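Local coordinates for DNA polymerase III subunit beta (Helicobacter pylori 26695, PDB 4S3I), which forms the sliding clamp that tethers DNA polymerases and other proteins to DNA and so confers processivity on replication, at residues 270-282 against 320-332. Residues are numbered along the deposited sequence; the frame is centred on the assembly and turned at random.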
# COMPACT_ATOMS: atom_id res chain seq x y z
N ILE A 270 25.35 3.56 0.22
CA ILE A 270 24.81 3.68 -1.13
C ILE A 270 23.41 4.29 -1.15
O ILE A 270 23.12 5.17 -1.97
CB ILE A 270 24.82 2.31 -1.83
CG1 ILE A 270 26.27 1.93 -2.13
CG2 ILE A 270 23.99 2.34 -3.10
CD1 ILE A 270 26.47 0.47 -2.43
N LYS A 271 22.54 3.85 -0.24
CA LYS A 271 21.22 4.46 -0.10
C LYS A 271 21.36 5.95 0.19
O LYS A 271 20.62 6.77 -0.35
CB LYS A 271 20.41 3.79 1.01
CG LYS A 271 19.98 2.38 0.67
CD LYS A 271 19.30 1.71 1.86
CE LYS A 271 18.85 0.30 1.50
NZ LYS A 271 18.45 -0.52 2.69
N LEU A 272 22.31 6.27 1.05
CA LEU A 272 22.54 7.65 1.47
C LEU A 272 22.85 8.55 0.27
O LEU A 272 22.30 9.64 0.15
CB LEU A 272 23.69 7.69 2.48
CG LEU A 272 23.97 9.02 3.15
CD1 LEU A 272 22.64 9.61 3.57
CD2 LEU A 272 24.88 8.87 4.36
N CYS A 273 23.75 8.11 -0.61
CA CYS A 273 24.11 8.93 -1.77
C CYS A 273 23.00 8.88 -2.82
O CYS A 273 22.84 9.80 -3.62
CB CYS A 273 25.45 8.49 -2.37
SG CYS A 273 26.86 8.78 -1.26
N SER A 274 22.22 7.80 -2.78
CA SER A 274 21.12 7.58 -3.72
C SER A 274 20.00 8.58 -3.54
O SER A 274 19.09 8.66 -4.36
CB SER A 274 20.53 6.18 -3.56
OG SER A 274 21.38 5.22 -4.12
N SER A 275 20.05 9.33 -2.45
CA SER A 275 19.05 10.34 -2.20
C SER A 275 19.14 11.42 -3.28
O SER A 275 18.14 12.08 -3.60
CB SER A 275 19.23 10.96 -0.82
OG SER A 275 20.45 11.66 -0.75
N LEU A 276 20.33 11.59 -3.84
CA LEU A 276 20.57 12.67 -4.80
C LEU A 276 21.03 12.22 -6.19
O LEU A 276 21.22 13.04 -7.08
CB LEU A 276 21.58 13.68 -4.22
CG LEU A 276 21.12 14.53 -3.04
CD1 LEU A 276 22.16 15.60 -2.71
CD2 LEU A 276 19.77 15.18 -3.36
N SER A 277 21.22 10.91 -6.38
CA SER A 277 21.76 10.41 -7.65
C SER A 277 21.36 8.96 -7.91
O SER A 277 20.92 8.27 -6.99
CB SER A 277 23.28 10.51 -7.64
OG SER A 277 23.81 9.61 -6.67
N SER A 278 21.54 8.49 -9.14
CA SER A 278 21.27 7.08 -9.44
C SER A 278 22.58 6.34 -9.64
O SER A 278 22.63 5.10 -9.62
CB SER A 278 20.40 6.94 -10.69
OG SER A 278 21.13 7.28 -11.84
N THR A 279 23.65 7.10 -9.86
CA THR A 279 24.99 6.53 -9.96
C THR A 279 25.92 7.11 -8.90
O THR A 279 25.75 8.25 -8.44
CB THR A 279 25.60 6.73 -11.36
OG1 THR A 279 25.73 8.12 -11.62
CG2 THR A 279 24.73 6.08 -12.45
N ILE A 280 26.90 6.32 -8.52
CA ILE A 280 27.76 6.65 -7.39
C ILE A 280 29.22 6.38 -7.75
O ILE A 280 29.54 5.36 -8.37
CB ILE A 280 27.36 5.79 -6.17
CG1 ILE A 280 26.07 6.33 -5.53
CG2 ILE A 280 28.48 5.75 -5.12
CD1 ILE A 280 25.49 5.40 -4.47
N LYS A 281 30.10 7.30 -7.37
CA LYS A 281 31.54 7.04 -7.47
C LYS A 281 32.05 6.42 -6.17
O LYS A 281 32.02 7.06 -5.10
CB LYS A 281 32.28 8.34 -7.77
CG LYS A 281 33.80 8.19 -7.85
CD LYS A 281 34.42 9.55 -8.16
CE LYS A 281 35.94 9.49 -8.12
NZ LYS A 281 36.52 10.85 -8.37
N LEU A 282 32.50 5.17 -6.25
CA LEU A 282 33.07 4.46 -5.11
C LEU A 282 34.59 4.57 -5.14
O LEU A 282 35.23 4.26 -6.14
CB LEU A 282 32.68 2.98 -5.17
CG LEU A 282 33.40 2.03 -4.20
CD1 LEU A 282 33.02 2.37 -2.76
CD2 LEU A 282 33.11 0.55 -4.51
N LEU A 320 35.71 3.39 -8.74
CA LEU A 320 34.73 2.59 -9.49
C LEU A 320 33.37 3.30 -9.60
O LEU A 320 32.77 3.65 -8.57
CB LEU A 320 34.56 1.22 -8.84
CG LEU A 320 33.63 0.23 -9.55
CD1 LEU A 320 34.25 -0.22 -10.87
CD2 LEU A 320 33.33 -0.96 -8.64
N GLY A 321 32.89 3.52 -10.82
CA GLY A 321 31.57 4.11 -11.03
C GLY A 321 30.51 3.02 -11.04
O GLY A 321 30.64 2.05 -11.80
N VAL A 322 29.49 3.15 -10.20
CA VAL A 322 28.47 2.10 -10.09
C VAL A 322 27.03 2.60 -10.17
O VAL A 322 26.73 3.73 -9.78
CB VAL A 322 28.62 1.26 -8.81
CG1 VAL A 322 30.04 0.73 -8.67
CG2 VAL A 322 28.24 2.09 -7.58
N ASN A 323 26.14 1.74 -10.67
CA ASN A 323 24.71 1.99 -10.60
C ASN A 323 24.24 1.62 -9.19
O ASN A 323 24.44 0.49 -8.73
CB ASN A 323 23.97 1.16 -11.68
CG ASN A 323 22.44 1.31 -11.61
OD1 ASN A 323 21.82 1.10 -10.57
ND2 ASN A 323 21.84 1.65 -12.75
N ALA A 324 23.64 2.59 -8.51
CA ALA A 324 23.31 2.43 -7.09
C ALA A 324 22.30 1.32 -6.88
O ALA A 324 22.50 0.41 -6.05
CB ALA A 324 22.80 3.76 -6.52
N LYS A 325 21.20 1.38 -7.62
CA LYS A 325 20.16 0.35 -7.53
C LYS A 325 20.71 -1.05 -7.82
O LYS A 325 20.38 -2.00 -7.12
CB LYS A 325 19.01 0.67 -8.49
CG LYS A 325 18.00 -0.47 -8.66
CD LYS A 325 17.13 -0.20 -9.90
CE LYS A 325 16.03 -1.24 -10.06
NZ LYS A 325 15.32 -1.06 -11.37
N PHE A 326 21.54 -1.19 -8.85
CA PHE A 326 22.06 -2.53 -9.16
C PHE A 326 22.94 -3.03 -8.01
O PHE A 326 22.84 -4.18 -7.58
CB PHE A 326 22.88 -2.56 -10.45
CG PHE A 326 22.09 -2.21 -11.69
CD1 PHE A 326 20.71 -2.05 -11.65
CD2 PHE A 326 22.74 -2.05 -12.90
CE1 PHE A 326 20.00 -1.73 -12.79
CE2 PHE A 326 22.04 -1.73 -14.05
CZ PHE A 326 20.67 -1.57 -14.00
N PHE A 327 23.79 -2.15 -7.51
CA PHE A 327 24.71 -2.53 -6.45
C PHE A 327 23.89 -2.95 -5.24
O PHE A 327 24.18 -3.97 -4.60
CB PHE A 327 25.62 -1.34 -6.10
CG PHE A 327 26.96 -1.74 -5.54
CD1 PHE A 327 27.07 -2.22 -4.24
CD2 PHE A 327 28.11 -1.64 -6.33
CE1 PHE A 327 28.33 -2.58 -3.70
CE2 PHE A 327 29.37 -2.00 -5.81
CZ PHE A 327 29.48 -2.48 -4.49
N LEU A 328 22.87 -2.17 -4.90
CA LEU A 328 22.05 -2.50 -3.75
C LEU A 328 21.35 -3.83 -3.95
O LEU A 328 21.31 -4.67 -3.03
CB LEU A 328 21.00 -1.41 -3.49
CG LEU A 328 21.51 -0.15 -2.81
CD1 LEU A 328 20.40 0.90 -2.72
CD2 LEU A 328 22.05 -0.49 -1.42
N GLU A 329 20.80 -4.05 -5.14
CA GLU A 329 20.11 -5.31 -5.37
C GLU A 329 21.08 -6.49 -5.29
O GLU A 329 20.72 -7.54 -4.77
CB GLU A 329 19.32 -5.27 -6.70
CG GLU A 329 18.18 -4.25 -6.63
CD GLU A 329 17.22 -4.32 -7.82
OE1 GLU A 329 16.04 -3.97 -7.64
OE2 GLU A 329 17.64 -4.71 -8.93
N ALA A 330 22.30 -6.31 -5.77
CA ALA A 330 23.29 -7.39 -5.66
C ALA A 330 23.59 -7.72 -4.20
O ALA A 330 23.76 -8.88 -3.83
CB ALA A 330 24.56 -7.03 -6.41
N LEU A 331 23.60 -6.69 -3.35
CA LEU A 331 23.87 -6.92 -1.93
C LEU A 331 22.66 -7.58 -1.25
O LEU A 331 22.81 -8.47 -0.40
CB LEU A 331 24.23 -5.61 -1.23
CG LEU A 331 25.53 -4.92 -1.67
CD1 LEU A 331 25.73 -3.66 -0.85
CD2 LEU A 331 26.76 -5.86 -1.55
N ASN A 332 21.46 -7.14 -1.62
CA ASN A 332 20.23 -7.75 -1.09
C ASN A 332 20.17 -9.27 -1.34
O ASN A 332 19.59 -10.02 -0.56
CB ASN A 332 18.98 -7.08 -1.70
CG ASN A 332 18.84 -5.63 -1.31
OD1 ASN A 332 19.40 -5.18 -0.31
ND2 ASN A 332 18.07 -4.88 -2.11
O HOH W 1 20.52 3.81 -9.32
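Ile270 of helix 263-273 lies against Ala324, Phe327 and Leu328 of helix 324-332, joining the two helices of the C-terminal clamp domain over an antiparallel strand pair, 279-282 with 320-323. From CB outward, the Ile270 side chain first meets Leu328, with Ile270 CB 4.0 Å from Leu328 CD2. There the side chain forks. CG2, anti to the backbone N, sits 3.5 Å from Leu328 CG and also touches Ala324 CB, while the other branch runs through CG1 to CD1, which comes obliquely to within 3.3 Å of CD1 on the Phe327 ring. That ring also touches Phe350 and Ile352 of strand 350-354, in a neighbouring sheet. Beside Ile270, the Lys271 chain lays its CG against Leu328 CD1.

In the strand pair, Ile280 and Val322 are hydrogen-bonded, Ile280 N to Val322 O and Val322 N to Ile280 O, both 2.9 Å, and Ile280 CD1 extends to Ala324 CB. Two residues on, Leu282 and Leu320 form the next hydrogen-bonded pair. Where strand gives way to helix, Asn323 acts as N-cap: OD1 takes the Phe326 N-H, and ND2 stands 3.5 Å above the centre of the Phe326 ring. Ala324 N, at the helix start, donates to Ser278 O at 2.9 Å, nearly straight at 168°.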